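Local coordinates for polysaccharide deacetylase-like protein (Bacillus anthracis, PDB 4V33), which is one of two putative polysaccharide deacetylases required for osmotic stability and cell-shape maintenance, and probably uses a bound zinc ion to remove acetyl groups from cell-wall glycans, at residues I138-H150 / A321-G333. Sequence-based numbering, arbitrary orientation.
With ACT (acetate ion), chain C.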
# COMPACT_ATOMS: atom_id res chain seq x y z
N ILE A 138 15.90 9.21 -1.77
CA ILE A 138 16.12 8.33 -0.63
C ILE A 138 14.76 7.97 -0.05
O ILE A 138 13.87 8.81 0.04
CB ILE A 138 17.00 9.00 0.44
CG1 ILE A 138 17.23 8.04 1.61
CG2 ILE A 138 16.39 10.32 0.92
CD1 ILE A 138 18.31 8.50 2.56
N THR A 139 14.59 6.71 0.32
CA THR A 139 13.30 6.25 0.82
C THR A 139 13.39 5.69 2.24
O THR A 139 14.11 4.73 2.50
CB THR A 139 12.68 5.19 -0.10
OG1 THR A 139 12.46 5.76 -1.40
CG2 THR A 139 11.35 4.71 0.48
N PHE A 140 12.66 6.33 3.15
CA PHE A 140 12.47 5.81 4.50
C PHE A 140 11.14 5.07 4.52
O PHE A 140 10.07 5.68 4.51
CB PHE A 140 12.49 6.97 5.52
CG PHE A 140 13.84 7.61 5.66
CD1 PHE A 140 14.22 8.64 4.81
CD2 PHE A 140 14.74 7.16 6.61
CE1 PHE A 140 15.48 9.21 4.92
CE2 PHE A 140 15.99 7.74 6.73
CZ PHE A 140 16.36 8.76 5.88
N GLU A 141 11.22 3.74 4.53
CA GLU A 141 10.04 2.89 4.32
C GLU A 141 8.87 3.25 5.23
O GLU A 141 9.03 3.39 6.44
CB GLU A 141 10.39 1.41 4.51
CG GLU A 141 11.30 0.84 3.44
CD GLU A 141 10.66 0.83 2.05
OE1 GLU A 141 9.42 0.88 1.96
OE2 GLU A 141 11.41 0.77 1.05
N GLN A 142 7.70 3.42 4.62
CA GLN A 142 6.48 3.67 5.36
C GLN A 142 5.75 2.39 5.70
O GLN A 142 5.71 1.45 4.91
CB GLN A 142 5.53 4.57 4.56
CG GLN A 142 6.12 5.92 4.23
CD GLN A 142 5.07 6.94 3.83
OE1 GLN A 142 4.93 7.97 4.48
NE2 GLN A 142 4.36 6.68 2.74
N LYS A 143 5.14 2.37 6.88
CA LYS A 143 4.28 1.26 7.25
C LYS A 143 2.98 1.35 6.46
O LYS A 143 2.51 2.45 6.12
CB LYS A 143 4.00 1.26 8.76
CG LYS A 143 3.12 2.40 9.24
CD LYS A 143 3.12 2.50 10.76
CE LYS A 143 2.19 3.60 11.24
NZ LYS A 143 2.58 4.94 10.70
N VAL A 144 2.40 0.20 6.16
CA VAL A 144 1.20 0.14 5.35
C VAL A 144 0.19 -0.79 6.03
O VAL A 144 0.33 -2.00 5.97
CB VAL A 144 1.50 -0.42 3.94
CG1 VAL A 144 0.25 -0.44 3.09
CG2 VAL A 144 2.59 0.41 3.25
N PRO A 145 -0.81 -0.20 6.71
CA PRO A 145 -1.87 -1.07 7.25
C PRO A 145 -2.73 -1.62 6.13
O PRO A 145 -3.11 -0.89 5.21
CB PRO A 145 -2.67 -0.14 8.16
CG PRO A 145 -2.31 1.27 7.73
CD PRO A 145 -0.96 1.21 7.08
N VAL A 146 -3.03 -2.90 6.22
CA VAL A 146 -3.87 -3.58 5.26
C VAL A 146 -5.09 -4.08 6.03
O VAL A 146 -5.02 -5.07 6.76
CB VAL A 146 -3.13 -4.75 4.58
CG1 VAL A 146 -4.03 -5.43 3.55
CG2 VAL A 146 -1.85 -4.23 3.92
N LEU A 147 -6.20 -3.36 5.90
CA LEU A 147 -7.42 -3.68 6.65
C LEU A 147 -8.13 -4.89 6.09
O LEU A 147 -8.20 -5.08 4.87
CB LEU A 147 -8.38 -2.50 6.59
CG LEU A 147 -7.91 -1.21 7.28
CD1 LEU A 147 -8.76 -0.02 6.85
CD2 LEU A 147 -8.00 -1.40 8.79
N MET A 148 -8.68 -5.72 6.98
CA MET A 148 -9.44 -6.89 6.58
C MET A 148 -10.88 -6.81 7.07
O MET A 148 -11.14 -6.86 8.29
CB MET A 148 -8.80 -8.16 7.11
CG MET A 148 -9.61 -9.42 6.79
SD MET A 148 -8.84 -10.93 7.38
CE MET A 148 -8.68 -10.54 9.12
N TYR A 149 -11.81 -6.66 6.13
CA TYR A 149 -13.24 -6.75 6.38
C TYR A 149 -13.80 -8.03 5.80
O TYR A 149 -13.18 -8.66 4.93
CB TYR A 149 -13.96 -5.58 5.72
CG TYR A 149 -13.69 -4.24 6.34
CD1 TYR A 149 -14.45 -3.79 7.42
CD2 TYR A 149 -12.70 -3.40 5.85
CE1 TYR A 149 -14.24 -2.56 7.99
CE2 TYR A 149 -12.47 -2.16 6.42
CZ TYR A 149 -13.24 -1.74 7.48
OH TYR A 149 -13.00 -0.50 8.03
N HIS A 150 -14.98 -8.43 6.28
CA HIS A 150 -15.73 -9.54 5.70
C HIS A 150 -17.11 -9.07 5.26
O HIS A 150 -17.26 -8.54 4.16
CB HIS A 150 -15.80 -10.71 6.68
CG HIS A 150 -14.52 -11.48 6.76
ND1 HIS A 150 -13.43 -11.03 7.46
CD2 HIS A 150 -14.16 -12.65 6.19
CE1 HIS A 150 -12.44 -11.91 7.34
NE2 HIS A 150 -12.86 -12.89 6.57
N ALA A 321 0.22 -11.78 -1.56
CA ALA A 321 -0.66 -12.66 -0.79
C ALA A 321 -0.75 -12.17 0.63
O ALA A 321 0.28 -11.84 1.25
CB ALA A 321 -0.16 -14.10 -0.84
N THR A 322 -1.97 -12.07 1.15
CA THR A 322 -2.20 -11.60 2.51
C THR A 322 -2.62 -12.73 3.45
O THR A 322 -3.34 -13.65 3.06
CB THR A 322 -3.27 -10.49 2.57
OG1 THR A 322 -4.41 -10.88 1.78
CG2 THR A 322 -2.72 -9.17 2.05
N THR A 323 -2.15 -12.62 4.68
CA THR A 323 -2.45 -13.59 5.73
C THR A 323 -3.45 -12.98 6.71
O THR A 323 -4.01 -11.92 6.44
CB THR A 323 -1.16 -13.96 6.51
OG1 THR A 323 -0.77 -12.85 7.33
CG2 THR A 323 -0.02 -14.30 5.54
N THR A 324 -3.69 -13.66 7.83
CA THR A 324 -4.45 -13.03 8.90
C THR A 324 -3.61 -12.75 10.13
O THR A 324 -4.14 -12.49 11.21
CB THR A 324 -5.70 -13.85 9.29
OG1 THR A 324 -5.31 -15.15 9.75
CG2 THR A 324 -6.65 -13.99 8.11
N LYS A 325 -2.28 -12.80 9.98
CA LYS A 325 -1.40 -12.44 11.08
C LYS A 325 -1.59 -10.95 11.36
O LYS A 325 -1.60 -10.15 10.44
CB LYS A 325 0.06 -12.74 10.73
CG LYS A 325 1.03 -12.53 11.88
CD LYS A 325 2.42 -13.05 11.53
CE LYS A 325 3.41 -12.74 12.64
NZ LYS A 325 4.76 -13.31 12.36
N PRO A 326 -1.77 -10.58 12.64
CA PRO A 326 -2.08 -9.18 12.94
C PRO A 326 -0.88 -8.25 12.84
O PRO A 326 0.24 -8.61 13.18
CB PRO A 326 -2.56 -9.23 14.39
CG PRO A 326 -1.93 -10.47 14.96
CD PRO A 326 -1.88 -11.45 13.83
N GLY A 327 -1.13 -7.03 12.37
CA GLY A 327 -0.08 -6.04 12.30
C GLY A 327 -0.11 -5.25 11.02
O GLY A 327 -0.96 -5.48 10.16
N LYS A 328 0.80 -4.29 10.91
CA LYS A 328 0.96 -3.50 9.69
C LYS A 328 2.14 -4.02 8.89
O LYS A 328 3.14 -4.44 9.46
CB LYS A 328 1.23 -2.04 10.04
CG LYS A 328 0.21 -1.41 10.93
CD LYS A 328 0.59 0.04 11.19
CE LYS A 328 -0.13 0.58 12.40
NZ LYS A 328 0.22 -0.18 13.64
N PHE A 329 2.02 -3.98 7.57
CA PHE A 329 3.14 -4.33 6.73
C PHE A 329 4.19 -3.21 6.69
O PHE A 329 3.86 -2.03 6.72
CB PHE A 329 2.67 -4.63 5.30
CG PHE A 329 3.80 -4.93 4.35
CD1 PHE A 329 4.30 -6.22 4.23
CD2 PHE A 329 4.39 -3.92 3.60
CE1 PHE A 329 5.35 -6.50 3.38
CE2 PHE A 329 5.44 -4.19 2.75
CZ PHE A 329 5.92 -5.49 2.63
N ILE A 330 5.46 -3.59 6.63
CA ILE A 330 6.52 -2.67 6.23
C ILE A 330 7.51 -3.44 5.37
O ILE A 330 7.72 -4.65 5.56
CB ILE A 330 7.21 -1.98 7.44
CG1 ILE A 330 8.06 -0.79 6.96
CG2 ILE A 330 8.05 -2.98 8.23
CD1 ILE A 330 8.44 0.17 8.07
N THR A 331 8.09 -2.75 4.40
CA THR A 331 9.04 -3.37 3.48
C THR A 331 10.38 -3.59 4.17
O THR A 331 11.08 -2.64 4.52
CB THR A 331 9.24 -2.48 2.23
OG1 THR A 331 7.97 -2.28 1.59
CG2 THR A 331 10.18 -3.15 1.25
N LYS A 332 10.73 -4.86 4.37
CA LYS A 332 11.98 -5.21 5.03
C LYS A 332 12.97 -5.87 4.08
O LYS A 332 14.13 -6.06 4.43
CB LYS A 332 11.72 -6.16 6.21
CG LYS A 332 10.78 -5.58 7.26
CD LYS A 332 10.64 -6.53 8.44
CE LYS A 332 9.62 -6.00 9.45
NZ LYS A 332 9.53 -6.86 10.66
N GLY A 333 12.50 -6.22 2.89
CA GLY A 333 13.33 -6.90 1.92
C GLY A 333 13.54 -8.36 2.27
O GLY A 333 14.48 -8.99 1.78
C ACT C . -10.35 -15.48 5.45
O ACT C . -11.16 -14.61 5.01
OXT ACT C . -10.79 -16.64 5.66
CH3 ACT C . -8.92 -15.14 5.71
O HOH W 1 7.34 -0.06 3.30
O HOH W 2 -1.29 -4.77 7.55
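The carboxylate of E141 lies against T331, its OE1 3.4 Å from T331 CB, and the ring of H150 meets an acetate ion, probably from the crystallisation liquor, at its edge, NE2 donating to acetate O at 2.9 Å. The acetate methyl touches T324 CG2, which also packs on M148 SD at 3.8 Å; F303 N holds the same acetate. The M148 side chain is about 7 Å from the zinc ion, bound by D206, H264 and H268. Between these ends, V144 and F329 form a single antiparallel, hydrogen-bonded bridge. V144 N reaches F329 O at 2.7 Å in the carbonyl plane, whereas the return bond, F329 N to V144 O at 3.1 Å, comes from above that plane and is more bent (138°). One water donates to E141 OE1 and Q142 O and accepts from T331 N; N194 also grips OE1. A second joins V146 N to G327 O. The aliphatic chains of K143 and K328 lie side by side, CD to CD 3.6 Å. I330, with CG1 anti to the backbone N (chi1 -166°), packs on E141 CB. Mostly main-chain polar bonds, direct or through water, with apolar lysine and I330 contacts, thus join the interdomain link and the start of strand 146-149 to residues 327-331.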